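Local coordinates for putative fumarylacetoacetate hydrolase family protein (Yersinia pestis, PDB 3S52), which is of unknown function but belongs to the fumarylacetoacetate hydrolase family and assembles from two copies of its chain, at residues F47-T52 / A102-L107; S62-F67 / K125-S130; E109-F114 / Q119-A124; I33-S38 / Q196-M201. All blocks are in the same frame, centred on the assembly; numbering follows the deposited sequence.

In the fold
Contacts 1, 2 and 3 cluster around Lys125, and contact 4 lies apart from them, its centre about 16 Å from that of contact 1. The centres of contacts 1 and 2 are about 9 Å apart, and Lys49 NZ of the first probably bonds Lys125 O of the second at 2.7 Å. Contact 3, its centre about 12 Å from those of both, brings Gln111 up to Lys125. A sulfate, probably from the crystallisation liquor, lies by Lys125, Phe47 and Gln111, and is also bonded by Ser27 and His32. It may mark a pocket. Contact 4 reaches this site indirectly, because Glu35 holds the far nitrogen of the His32 ring.

Contact 1. Residues F47-T52 / A102-L107; sequences FIKPET and ALDLTL
A buried salt bridge joins Lys49 of strand 45-50 to Asp104, just past residues 102-103 in the interrupted strand 96-107. The two backbones keep their distance, with Lys49 CA and Asp104 CA 9.2 Å apart, and side chains span the interval. Lys49 starts with CG anti to its carbonyl carbon (chi1 -55°), runs straight along CD and CE, and bends at its last torsion. NZ thereby reaches Asp104 OD1 at 2.6 Å, approaching from above the carboxylate plane, 38° out of it, while Lys49 CE lies 3.2 Å from the same oxygen. The ammonium is gripped further by the main-chain oxygens of Lys125 and Ser130, which fix where the long side chain ends. Asp104 OD2 faces Phe47 instead: it sits at the ring edge, in the ring plane, 3.4 Å from Phe47 CZ, the position where the weakly positive C-H rim can favour a carboxylate oxygen. Ring and carboxylate planes are 41° apart. The same OD2 makes a salt bridge with Lys125 and lies close to Glu73 and Glu75, an acidic cluster that resembles the metal site of relatives, though no metal is modelled here. Strand 21-26 pairs with Phe47 and Lys49 through backbone bonds, strand 131-138 packs against Lys49 and Leu105, and Glu122 of the second subunit bonds Ile48 N.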
loop_
_atom_site.group_PDB
_atom_site.type_symbol
_atom_site.label_atom_id
_atom_site.label_comp_id
_atom_site.label_asym_id
_atom_site.label_seq_id
_atom_site.Cartn_x
_atom_site.Cartn_y
_atom_site.Cartn_z
ATOM N N PHE A 47 3.611 -4.094 5.959
ATOM C CA PHE A 47 2.460 -3.555 5.247
ATOM C C PHE A 47 2.839 -2.172 4.768
ATOM O O PHE A 47 3.924 -1.682 5.097
ATOM C CB PHE A 47 1.214 -3.530 6.137
ATOM C CG PHE A 47 1.367 -2.682 7.379
ATOM C CD1 PHE A 47 1.921 -3.208 8.534
ATOM C CD2 PHE A 47 0.931 -1.364 7.390
ATOM C CE1 PHE A 47 2.059 -2.429 9.676
ATOM C CE2 PHE A 47 1.067 -0.568 8.528
ATOM C CZ PHE A 47 1.632 -1.096 9.666
ATOM N N ILE A 48 1.959 -1.529 4.010
ATOM C CA ILE A 48 2.332 -0.286 3.332
ATOM C C ILE A 48 1.202 0.727 3.452
ATOM O O ILE A 48 0.040 0.338 3.450
ATOM C CB ILE A 48 2.621 -0.542 1.829
ATOM C CG1 ILE A 48 3.803 -1.504 1.663
ATOM C CG2 ILE A 48 2.887 0.789 1.068
ATOM C CD1 ILE A 48 4.158 -1.835 0.201
ATOM N N LYS A 49 1.547 2.012 3.563
ATOM C CA LYS A 49 0.566 3.083 3.499
ATOM C C LYS A 49 0.840 3.907 2.241
ATOM O O LYS A 49 1.998 4.085 1.847
ATOM C CB LYS A 49 0.668 4.007 4.709
ATOM C CG LYS A 49 0.556 3.352 6.088
ATOM C CD LYS A 49 0.571 4.453 7.168
ATOM C CE LYS A 49 0.547 3.911 8.587
ATOM N NZ LYS A 49 -0.840 3.718 9.127
ATOM N N PRO A 50 -0.220 4.422 1.603
ATOM C CA PRO A 50 0.004 5.161 0.355
ATOM C C PRO A 50 0.215 6.642 0.625
ATOM O O PRO A 50 0.069 7.077 1.762
ATOM C CB PRO A 50 -1.311 4.954 -0.391
ATOM C CG PRO A 50 -2.339 4.912 0.727
ATOM C CD PRO A 50 -1.658 4.211 1.880
ATOM N N GLU A 51 0.506 7.411 -0.417
ATOM C CA GLU A 51 0.708 8.846 -0.262
ATOM C C GLU A 51 -0.494 9.527 0.416
ATOM O O GLU A 51 -0.334 10.473 1.191
ATOM C CB GLU A 51 1.006 9.478 -1.628
ATOM C CG GLU A 51 0.833 10.994 -1.670
ATOM C CD GLU A 51 -0.609 11.405 -1.907
ATOM O OE1 GLU A 51 -1.273 10.799 -2.779
ATOM O OE2 GLU A 51 -1.081 12.327 -1.207
ATOM N N THR A 52 -1.698 9.051 0.129
ATOM C CA THR A 52 -2.890 9.638 0.734
ATOM C C THR A 52 -2.993 9.464 2.258
ATOM O O THR A 52 -3.841 10.088 2.901
ATOM C CB THR A 52 -4.173 9.103 0.084
ATOM O OG1 THR A 52 -4.064 7.685 -0.105
ATOM C CG2 THR A 52 -4.400 9.781 -1.267
ATOM N N ALA A 102 6.530 9.434 13.457
ATOM C CA ALA A 102 5.177 9.359 12.922
ATOM C C ALA A 102 4.219 8.690 13.899
ATOM O O ALA A 102 4.636 8.071 14.883
ATOM C CB ALA A 102 5.173 8.602 11.589
ATOM N N LEU A 103 2.932 8.830 13.607
ATOM C CA LEU A 103 1.875 8.029 14.219
ATOM C C LEU A 103 1.322 7.080 13.166
ATOM O O LEU A 103 0.805 7.516 12.138
ATOM C CB LEU A 103 0.731 8.925 14.696
ATOM C CG LEU A 103 1.105 9.956 15.756
ATOM C CD1 LEU A 103 -0.108 10.780 16.146
ATOM C CD2 LEU A 103 1.700 9.261 16.972
ATOM N N ASP A 104 1.417 5.781 13.410
ATOM C CA ASP A 104 0.777 4.859 12.509
ATOM C C ASP A 104 -0.588 4.697 13.146
ATOM O O ASP A 104 -0.786 3.847 14.026
ATOM C CB ASP A 104 1.593 3.549 12.520
ATOM C CG ASP A 104 0.830 2.336 11.975
ATOM O OD1 ASP A 104 -0.226 2.498 11.319
ATOM O OD2 ASP A 104 1.323 1.201 12.199
ATOM N N LEU A 105 -1.557 5.452 12.624
ATOM C CA LEU A 105 -2.913 5.443 13.176
ATOM C C LEU A 105 -3.639 4.233 12.638
ATOM O O LEU A 105 -3.567 3.932 11.448
ATOM C CB LEU A 105 -3.711 6.699 12.807
ATOM C CG LEU A 105 -3.185 8.092 13.168
ATOM C CD1 LEU A 105 -4.191 9.142 12.736
ATOM C CD2 LEU A 105 -2.904 8.200 14.650
ATOM N N THR A 106 -4.384 3.569 13.507
ATOM C CA THR A 106 -4.910 2.261 13.174
ATOM C C THR A 106 -6.359 2.184 13.593
ATOM O O THR A 106 -6.699 2.589 14.699
ATOM C CB THR A 106 -4.123 1.174 13.926
ATOM O OG1 THR A 106 -2.743 1.229 13.539
ATOM C CG2 THR A 106 -4.695 -0.241 13.634
ATOM N N LEU A 107 -7.216 1.628 12.748
ATOM C CA LEU A 107 -8.576 1.426 13.216
ATOM C C LEU A 107 -8.513 0.056 13.841
ATOM O O LEU A 107 -8.626 -0.967 13.172
ATOM C CB LEU A 107 -9.546 1.460 12.033
ATOM C CG LEU A 107 -9.593 2.837 11.349
ATOM C CD1 LEU A 107 -10.388 2.825 10.032
ATOM C CD2 LEU A 107 -10.150 3.873 12.303
#

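Contact 2. Residues S62-F67 / K125-S130; sequences SIPKDF and KAFDGS. With SO4 (sulfate ion), chain E.
Pro64 meets Phe127 where the loop 62-67 packs against a type II beta turn, Phe127 to Ser130, that leads into strand 131-138. The turn is closed by the bond from Ser130 N to Phe127 O, and Gly129 takes its third position with a positive phi of 73°. Phe127 carries the apolar contact. From CB, its CG is set between the backbone N and the carbonyl carbon (chi1 59°), which lets the ring fold back over the turn: Ser130 CB lies over the ring centre, 3.4 Å above the plane. Going outward along one side, Phe127 CD1 is 4.0 Å from both Pro64 CG and Pro64 CD. The next atom, Phe127 CE1, comes closest, 3.6 Å from Pro64 CD. The proline approaches obliquely, and the two side chains cross at about a right angle. Across the ring from CE1, Phe127 CE2 packs on Leu105 O. Leu107 of strand 96-107 also touches both Pro64 and Phe127, so the pair is seated on that strand. Lys125, the last residue of helix 122-125, bends at chi2 and gives a hydrogen bond from NZ to sulfate O2 at 3.2 Å; Glu73 makes a salt bridge with the same nitrogen. Asp128 at the turn corner forms a salt bridge with Lys85 of the second subunit. Near the surface a single water ties the backbones together, donating to Ser62 O and to Gly129 O, each at 2.6 Å.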
loop_
_atom_site.group_PDB
_atom_site.type_symbol
_atom_site.label_atom_id
_atom_site.label_comp_id
_atom_site.label_asym_id
_atom_site.label_seq_id
_atom_site.Cartn_x
_atom_site.Cartn_y
_atom_site.Cartn_z
ATOM N N SER A 62 -6.745 14.964 11.636
ATOM C CA SER A 62 -8.099 14.472 11.405
ATOM C C SER A 62 -8.149 12.954 11.546
ATOM O O SER A 62 -7.277 12.253 11.039
ATOM C CB SER A 62 -8.548 14.868 9.994
ATOM O OG SER A 62 -9.717 14.164 9.625
ATOM N N ILE A 63 -9.168 12.445 12.228
ATOM C CA ILE A 63 -9.372 11.003 12.297
ATOM C C ILE A 63 -10.797 10.676 11.829
ATOM O O ILE A 63 -11.704 11.484 12.022
ATOM C CB ILE A 63 -9.135 10.482 13.718
ATOM C CG1 ILE A 63 -10.192 11.029 14.684
ATOM C CG2 ILE A 63 -7.731 10.865 14.198
ATOM C CD1 ILE A 63 -10.092 10.418 16.094
ATOM N N PRO A 64 -10.997 9.506 11.194
ATOM C CA PRO A 64 -12.363 9.218 10.741
ATOM C C PRO A 64 -13.289 8.927 11.924
ATOM O O PRO A 64 -12.812 8.413 12.939
ATOM C CB PRO A 64 -12.192 7.979 9.854
ATOM C CG PRO A 64 -10.935 7.329 10.306
ATOM C CD PRO A 64 -10.044 8.437 10.831
ATOM N N LYS A 65 -14.566 9.309 11.823
ATOM C CA LYS A 65 -15.512 9.086 12.918
ATOM C C LYS A 65 -16.371 7.806 12.885
ATOM O O LYS A 65 -16.956 7.440 13.911
ATOM C CB LYS A 65 -16.437 10.309 13.075
ATOM C CG LYS A 65 -15.726 11.634 13.386
ATOM C CD LYS A 65 -14.732 11.498 14.549
ATOM C CE LYS A 65 -14.029 12.826 14.876
ATOM N NZ LYS A 65 -13.130 13.315 13.778
ATOM N N ASP A 66 -16.480 7.139 11.735
ATOM C CA ASP A 66 -17.450 6.031 11.618
ATOM C C ASP A 66 -16.935 4.580 11.676
ATOM O O ASP A 66 -17.731 3.619 11.599
ATOM C CB ASP A 66 -18.376 6.231 10.414
ATOM C CG ASP A 66 -19.375 7.364 10.614
ATOM O OD1 ASP A 66 -19.562 7.822 11.769
ATOM O OD2 ASP A 66 -19.972 7.792 9.598
ATOM N N PHE A 67 -15.617 4.431 11.758
ATOM C CA PHE A 67 -14.963 3.129 11.621
ATOM C C PHE A 67 -14.554 2.448 12.925
ATOM O O PHE A 67 -13.829 1.444 12.908
ATOM C CB PHE A 67 -13.814 3.213 10.612
ATOM C CG PHE A 67 -14.275 3.551 9.220
ATOM C CD1 PHE A 67 -15.339 2.863 8.647
ATOM C CD2 PHE A 67 -13.674 4.570 8.501
ATOM C CE1 PHE A 67 -15.787 3.176 7.374
ATOM C CE2 PHE A 67 -14.118 4.889 7.227
ATOM C CZ PHE A 67 -15.179 4.191 6.667
ATOM N N LYS A 125 -5.244 0.235 8.190
ATOM C CA LYS A 125 -3.941 0.907 8.244
ATOM C C LYS A 125 -3.615 1.982 7.205
ATOM O O LYS A 125 -2.684 2.782 7.392
ATOM C CB LYS A 125 -2.858 -0.175 8.172
ATOM C CG LYS A 125 -2.831 -1.084 9.383
ATOM C CD LYS A 125 -2.008 -0.419 10.469
ATOM C CE LYS A 125 -1.653 -1.362 11.594
ATOM N NZ LYS A 125 -0.854 -0.598 12.614
ATOM N N ALA A 126 -4.330 1.944 6.084
ATOM C CA ALA A 126 -4.001 2.770 4.912
ATOM C C ALA A 126 -4.931 3.941 4.644
ATOM O O ALA A 126 -4.764 4.645 3.642
ATOM C CB ALA A 126 -3.852 1.908 3.659
ATOM N N PHE A 127 -5.924 4.134 5.508
ATOM C CA PHE A 127 -6.976 5.109 5.254
ATOM C C PHE A 127 -6.398 6.533 5.208
ATOM O O PHE A 127 -5.285 6.779 5.689
ATOM C CB PHE A 127 -8.081 5.006 6.320
ATOM C CG PHE A 127 -7.589 5.239 7.724
ATOM C CD1 PHE A 127 -7.587 6.516 8.272
ATOM C CD2 PHE A 127 -7.116 4.180 8.490
ATOM C CE1 PHE A 127 -7.113 6.728 9.574
ATOM C CE2 PHE A 127 -6.635 4.382 9.778
ATOM C CZ PHE A 127 -6.634 5.653 10.325
ATOM N N ASP A 128 -7.142 7.463 4.612
ATOM C CA ASP A 128 -6.653 8.834 4.463
ATOM C C ASP A 128 -6.198 9.394 5.793
ATOM O O ASP A 128 -6.907 9.274 6.787
ATOM C CB ASP A 128 -7.747 9.761 3.920
ATOM C CG ASP A 128 -8.054 9.515 2.459
ATOM O OD1 ASP A 128 -7.335 8.708 1.817
ATOM O OD2 ASP A 128 -9.007 10.152 1.950
ATOM N N GLY A 129 -5.021 10.006 5.802
ATOM C CA GLY A 129 -4.505 10.652 6.991
ATOM C C GLY A 129 -4.036 9.709 8.080
ATOM O O GLY A 129 -3.822 10.143 9.210
ATOM N N SER A 130 -3.814 8.438 7.757
ATOM C CA SER A 130 -3.439 7.476 8.811
ATOM C C SER A 130 -1.950 7.528 9.171
ATOM O O SER A 130 -1.452 6.683 9.921
ATOM C CB SER A 130 -3.778 6.049 8.404
ATOM O OG SER A 130 -2.980 5.678 7.304
HETATM S S SO4 E . 0.788 -3.933 14.814
HETATM O O1 SO4 E . -0.059 -3.336 15.847
HETATM O O2 SO4 E . 0.811 -3.069 13.648
HETATM O O3 SO4 E . 2.160 -4.099 15.300
HETATM O O4 SO4 E . 0.210 -5.239 14.457
HETATM O O HOH W 1 -4.792 12.385 10.181
#

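Contact 3. Residues E109-F114 / Q119-A124; sequences ELQAGF and QPWEKA
Helix 108-117 and the chain that returns to helix 122-125 are tied by one nearly straight backbone bond, Gln119 N to Phe114 O, 2.8 Å long with an N-H...O angle of 174°. This helical hairpin closes around Phe114. Its CG stands anti to the carbonyl carbon (chi1 -62°), which directs the ring back along its own helix and into the bend. Pro120 O lies over one face, 3.5 Å from Phe114 CG, and Leu110 O lies over the opposite face, offset toward the rim. At the edge, in the ring plane, Ala124 N is 3.6 Å from Phe114 CE2, while Lys123 CB and CE pack against Phe114 CZ. Gln119 adds its amide oxygen, with OE1 3.5 Å from Phe114 CD1 and the amide turned only moderately from the ring plane. A second pairing lies beside this one: Gln111 extends so that NE2 sits over the six-membered part of the Trp121 indole, 3.3 Å from Trp121 CZ3. The amide stands almost upright on the ring, its plane 85° away, an amino-aromatic approach. Ala124 CB fills the space between the helices, 3.8 Å from Gln111 CB and 4.1 Å from Leu110 CB. Lys123 NZ passes on to the second subunit, where Tyr177 and Pro44 O receive it, and Trp121 packs on Pro120 of that subunit. Toward the sheet, the hairpin follows directly on strand 96-107, and a backbone bond between Ala124 and Leu107 returns its second arm to that strand's end.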
loop_
_atom_site.group_PDB
_atom_site.type_symbol
_atom_site.label_atom_id
_atom_site.label_comp_id
_atom_site.label_asym_id
_atom_site.label_seq_id
_atom_site.Cartn_x
_atom_site.Cartn_y
_atom_site.Cartn_z
ATOM N N GLU A 109 -10.273 -1.834 15.935
ATOM C CA GLU A 109 -11.379 -2.781 15.885
ATOM C C GLU A 109 -11.445 -3.461 14.524
ATOM O O GLU A 109 -11.587 -4.680 14.444
ATOM C CB GLU A 109 -12.718 -2.091 16.201
ATOM C CG GLU A 109 -12.792 -1.447 17.593
ATOM C CD GLU A 109 -14.020 -0.548 17.774
ATOM O OE1 GLU A 109 -15.140 -0.971 17.398
ATOM O OE2 GLU A 109 -13.864 0.585 18.288
ATOM N N LEU A 110 -11.350 -2.679 13.453
ATOM C CA LEU A 110 -11.327 -3.262 12.105
ATOM C C LEU A 110 -10.130 -4.189 11.946
ATOM O O LEU A 110 -10.274 -5.327 11.492
ATOM C CB LEU A 110 -11.279 -2.184 11.019
ATOM C CG LEU A 110 -12.551 -1.473 10.568
ATOM C CD1 LEU A 110 -12.252 -0.608 9.348
ATOM C CD2 LEU A 110 -13.643 -2.470 10.249
ATOM N N GLN A 111 -8.946 -3.704 12.312
ATOM C CA GLN A 111 -7.742 -4.531 12.216
ATOM C C GLN A 111 -7.947 -5.873 12.901
ATOM O O GLN A 111 -7.620 -6.923 12.343
ATOM C CB GLN A 111 -6.526 -3.846 12.835
ATOM C CG GLN A 111 -5.204 -4.585 12.509
ATOM C CD GLN A 111 -4.056 -4.141 13.395
ATOM O OE1 GLN A 111 -4.273 -3.673 14.508
ATOM N NE2 GLN A 111 -2.829 -4.293 12.910
ATOM N N ALA A 112 -8.503 -5.854 14.105
ATOM C CA ALA A 112 -8.741 -7.116 14.806
ATOM C C ALA A 112 -9.642 -8.049 13.990
ATOM O O ALA A 112 -9.406 -9.251 13.926
ATOM C CB ALA A 112 -9.311 -6.871 16.170
ATOM N N GLY A 113 -10.664 -7.500 13.350
ATOM C CA GLY A 113 -11.525 -8.312 12.501
ATOM C C GLY A 113 -10.785 -8.870 11.289
ATOM O O GLY A 113 -10.955 -10.036 10.937
ATOM N N PHE A 114 -9.972 -8.031 10.642
ATOM C CA PHE A 114 -9.166 -8.457 9.496
ATOM C C PHE A 114 -8.250 -9.629 9.862
ATOM O O PHE A 114 -8.157 -10.602 9.111
ATOM C CB PHE A 114 -8.367 -7.269 8.888
ATOM C CG PHE A 114 -9.246 -6.176 8.356
ATOM C CD1 PHE A 114 -10.526 -6.473 7.914
ATOM C CD2 PHE A 114 -8.830 -4.854 8.351
ATOM C CE1 PHE A 114 -11.361 -5.482 7.441
ATOM C CE2 PHE A 114 -9.665 -3.853 7.884
ATOM C CZ PHE A 114 -10.935 -4.170 7.430
ATOM N N GLN A 119 -7.811 -11.277 6.407
ATOM C CA GLN A 119 -8.097 -10.295 5.353
ATOM C C GLN A 119 -7.009 -9.216 5.340
ATOM O O GLN A 119 -6.279 -9.078 6.309
ATOM C CB GLN A 119 -9.460 -9.652 5.584
ATOM C CG GLN A 119 -10.656 -10.546 5.219
ATOM C CD GLN A 119 -11.989 -9.806 5.300
ATOM O OE1 GLN A 119 -12.028 -8.595 5.514
ATOM N NE2 GLN A 119 -13.085 -10.533 5.119
ATOM N N PRO A 120 -6.854 -8.501 4.218
ATOM C CA PRO A 120 -5.806 -7.478 4.131
ATOM C C PRO A 120 -6.076 -6.327 5.100
ATOM O O PRO A 120 -7.217 -6.107 5.507
ATOM C CB PRO A 120 -5.889 -7.007 2.675
ATOM C CG PRO A 120 -7.247 -7.391 2.227
ATOM C CD PRO A 120 -7.574 -8.656 2.943
ATOM N N TRP A 121 -5.027 -5.616 5.492
ATOM C CA TRP A 121 -5.163 -4.632 6.558
ATOM C C TRP A 121 -5.433 -3.208 6.074
ATOM O O TRP A 121 -5.649 -2.315 6.898
ATOM C CB TRP A 121 -3.899 -4.614 7.413
ATOM C CG TRP A 121 -3.649 -5.811 8.271
ATOM C CD1 TRP A 121 -4.342 -7.001 8.286
ATOM C CD2 TRP A 121 -2.616 -5.931 9.253
ATOM N NE1 TRP A 121 -3.793 -7.844 9.230
ATOM C CE2 TRP A 121 -2.732 -7.213 9.829
ATOM C CE3 TRP A 121 -1.585 -5.080 9.682
ATOM C CZ2 TRP A 121 -1.863 -7.661 10.827
ATOM C CZ3 TRP A 121 -0.725 -5.522 10.677
ATOM C CH2 TRP A 121 -0.863 -6.806 11.231
ATOM N N GLU A 122 -5.407 -2.992 4.756
ATOM C CA GLU A 122 -5.420 -1.633 4.194
ATOM C C GLU A 122 -6.514 -0.714 4.736
ATOM O O GLU A 122 -6.277 0.469 4.987
ATOM C CB GLU A 122 -5.511 -1.663 2.660
ATOM C CG GLU A 122 -4.157 -1.834 1.958
ATOM C CD GLU A 122 -3.729 -3.293 1.839
ATOM O OE1 GLU A 122 -4.261 -4.148 2.594
ATOM O OE2 GLU A 122 -2.879 -3.577 0.968
ATOM N N LYS A 123 -7.727 -1.234 4.881
ATOM C CA LYS A 123 -8.796 -0.379 5.374
ATOM C C LYS A 123 -8.494 0.115 6.784
ATOM O O LYS A 123 -8.909 1.216 7.157
ATOM C CB LYS A 123 -10.171 -1.076 5.325
ATOM C CG LYS A 123 -10.728 -1.298 3.925
ATOM C CD LYS A 123 -12.213 -1.750 3.955
ATOM C CE LYS A 123 -12.359 -3.247 3.946
ATOM N NZ LYS A 123 -13.795 -3.648 3.791
ATOM N N ALA A 124 -7.831 -0.721 7.587
ATOM C CA ALA A 124 -7.470 -0.340 8.959
ATOM C C ALA A 124 -6.184 0.481 9.087
ATOM O O ALA A 124 -5.995 1.202 10.078
ATOM C CB ALA A 124 -7.384 -1.566 9.857
#

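Contact 4. Residues I33-S38 / Q196-M201; sequences IKEMGS and QGVGPM
Glu35 places CG between its own N and carbonyl carbon (chi1 85°) and then runs extended, carrying its carboxylate off the last turn of helix 30-35 onto the backbone of Gly197 and Val198. Just beyond it the helix closes in a Schellman motif with Gly37 at positive phi. The carboxylate accepts from two consecutive backbone N-H groups ahead of the short strand 199-201. Gly197 N bonds Glu35 OE1 at 2.9 Å, almost straight at 172°, and meets the syn lone pair of that oxygen. Val198 N reaches Glu35 OE2 at 3.2 Å, also on the syn side but well out of the carboxylate plane, with a more bent N-H...O angle of 153°. Carbon atoms frame the group: Gln196 CA lies 3.5 Å from Glu35 OE2, and Gln196 CB is 3.7 Å from Glu35 OE1. OE2 is also bonded by His32 ND1 from one turn earlier in the helix, and the other ring nitrogen of that histidine bonds the sulfate. Glu35 thus stands behind His32 and probably helps to fix how its imidazole is turned toward the sulfate. Val198 leans on His32 as well as on His71 and Glu73 of strand 70-80, and selenomethionine Met36 reaches across to helix 108-117. In the Schellman turn Gly37 N returns to Lys34 O and Ser38 N to Ile33 O, each at 3.1 Å.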
loop_
_atom_site.group_PDB
_atom_site.type_symbol
_atom_site.label_atom_id
_atom_site.label_comp_id
_atom_site.label_asym_id
_atom_site.label_seq_id
_atom_site.Cartn_x
_atom_site.Cartn_y
_atom_site.Cartn_z
ATOM N N ILE A 33 3.886 -6.513 21.176
ATOM C CA ILE A 33 3.347 -7.816 20.828
ATOM C C ILE A 33 2.526 -8.404 21.983
ATOM O O ILE A 33 1.484 -9.027 21.772
ATOM C CB ILE A 33 4.434 -8.789 20.421
ATOM C CG1 ILE A 33 5.102 -8.322 19.123
ATOM C CG2 ILE A 33 3.826 -10.160 20.214
ATOM C CD1 ILE A 33 6.248 -9.228 18.669
ATOM N N LYS A 34 2.988 -8.177 23.205
ATOM C CA LYS A 34 2.349 -8.734 24.389
ATOM C C LYS A 34 0.987 -8.075 24.672
ATOM O O LYS A 34 0.017 -8.762 24.987
ATOM C CB LYS A 34 3.300 -8.602 25.580
ATOM C CG LYS A 34 2.737 -9.026 26.912
ATOM C CD LYS A 34 3.688 -8.615 28.037
ATOM C CE LYS A 34 3.155 -9.023 29.410
ATOM N NZ LYS A 34 1.788 -8.503 29.701
ATOM N N GLU A 35 0.910 -6.754 24.523
ATOM C CA GLU A 35 -0.335 -6.026 24.779
ATOM C C GLU A 35 -1.380 -6.237 23.677
ATOM O O GLU A 35 -2.572 -6.053 23.915
ATOM C CB GLU A 35 -0.065 -4.530 24.967
ATOM C CG GLU A 35 0.013 -3.742 23.652
ATOM C CD GLU A 35 0.489 -2.321 23.858
ATOM O OE1 GLU A 35 0.543 -1.895 25.028
ATOM O OE2 GLU A 35 0.818 -1.636 22.859
HETATM N N MSE A 36 -0.934 -6.623 22.482
HETATM C CA MSE A 36 -1.853 -7.004 21.395
HETATM C C MSE A 36 -2.277 -8.475 21.492
HETATM O O MSE A 36 -3.020 -8.972 20.642
HETATM C CB MSE A 36 -1.214 -6.775 20.014
HETATM C CG MSE A 36 -0.753 -5.338 19.747
HETATM SE SE MSE A 36 -2.257 -4.100 19.578
HETATM C CE MSE A 36 -2.669 -4.398 17.688
ATOM N N GLY A 37 -1.786 -9.179 22.508
ATOM C CA GLY A 37 -2.101 -10.589 22.671
ATOM C C GLY A 37 -1.587 -11.485 21.552
ATOM O O GLY A 37 -2.035 -12.616 21.400
ATOM N N SER A 38 -0.645 -10.990 20.759
ATOM C CA SER A 38 -0.103 -11.787 19.660
ATOM C C SER A 38 1.261 -12.393 19.979
ATOM O O SER A 38 1.710 -12.392 21.126
ATOM C CB SER A 38 -0.070 -11.003 18.344
ATOM O OG SER A 38 0.566 -9.753 18.499
ATOM N N GLN A 196 5.186 -0.419 23.402
ATOM C CA GLN A 196 3.945 -0.655 24.137
ATOM C C GLN A 196 3.234 0.661 24.455
ATOM O O GLN A 196 3.828 1.740 24.356
ATOM C CB GLN A 196 4.206 -1.421 25.437
ATOM C CG GLN A 196 4.882 -0.583 26.514
ATOM C CD GLN A 196 4.994 -1.306 27.856
ATOM O OE1 GLN A 196 4.381 -2.360 28.072
ATOM N NE2 GLN A 196 5.780 -0.734 28.769
ATOM N N GLY A 197 1.958 0.572 24.814
ATOM C CA GLY A 197 1.212 1.750 25.211
ATOM C C GLY A 197 0.197 2.219 24.186
ATOM O O GLY A 197 -0.438 3.245 24.365
ATOM N N VAL A 198 0.037 1.471 23.109
ATOM C CA VAL A 198 -0.917 1.851 22.084
ATOM C C VAL A 198 -2.312 2.029 22.681
ATOM O O VAL A 198 -2.742 1.242 23.534
ATOM C CB VAL A 198 -0.929 0.815 20.938
ATOM C CG1 VAL A 198 -2.071 1.084 19.979
ATOM C CG2 VAL A 198 0.414 0.854 20.203
ATOM N N GLY A 199 -3.022 3.062 22.232
ATOM C CA GLY A 199 -4.319 3.367 22.800
ATOM C C GLY A 199 -5.173 4.288 21.958
ATOM O O GLY A 199 -4.709 4.840 20.964
ATOM N N PRO A 200 -6.438 4.464 22.360
ATOM C CA PRO A 200 -7.398 5.245 21.570
ATOM C C PRO A 200 -7.175 6.747 21.707
ATOM O O PRO A 200 -6.670 7.233 22.715
ATOM C CB PRO A 200 -8.750 4.854 22.178
ATOM C CG PRO A 200 -8.433 4.499 23.592
ATOM C CD PRO A 200 -7.043 3.900 23.583
HETATM N N MSE A 201 -7.545 7.475 20.669
HETATM C CA MSE A 201 -7.557 8.924 20.721
HETATM C C MSE A 201 -8.959 9.362 20.390
HETATM O O MSE A 201 -9.701 8.617 19.759
HETATM C CB MSE A 201 -6.625 9.501 19.673
HETATM C CG MSE A 201 -5.259 8.861 19.646
HETATM SE SE MSE A 201 -4.093 9.946 18.557
HETATM C CE MSE A 201 -5.031 9.726 16.880
#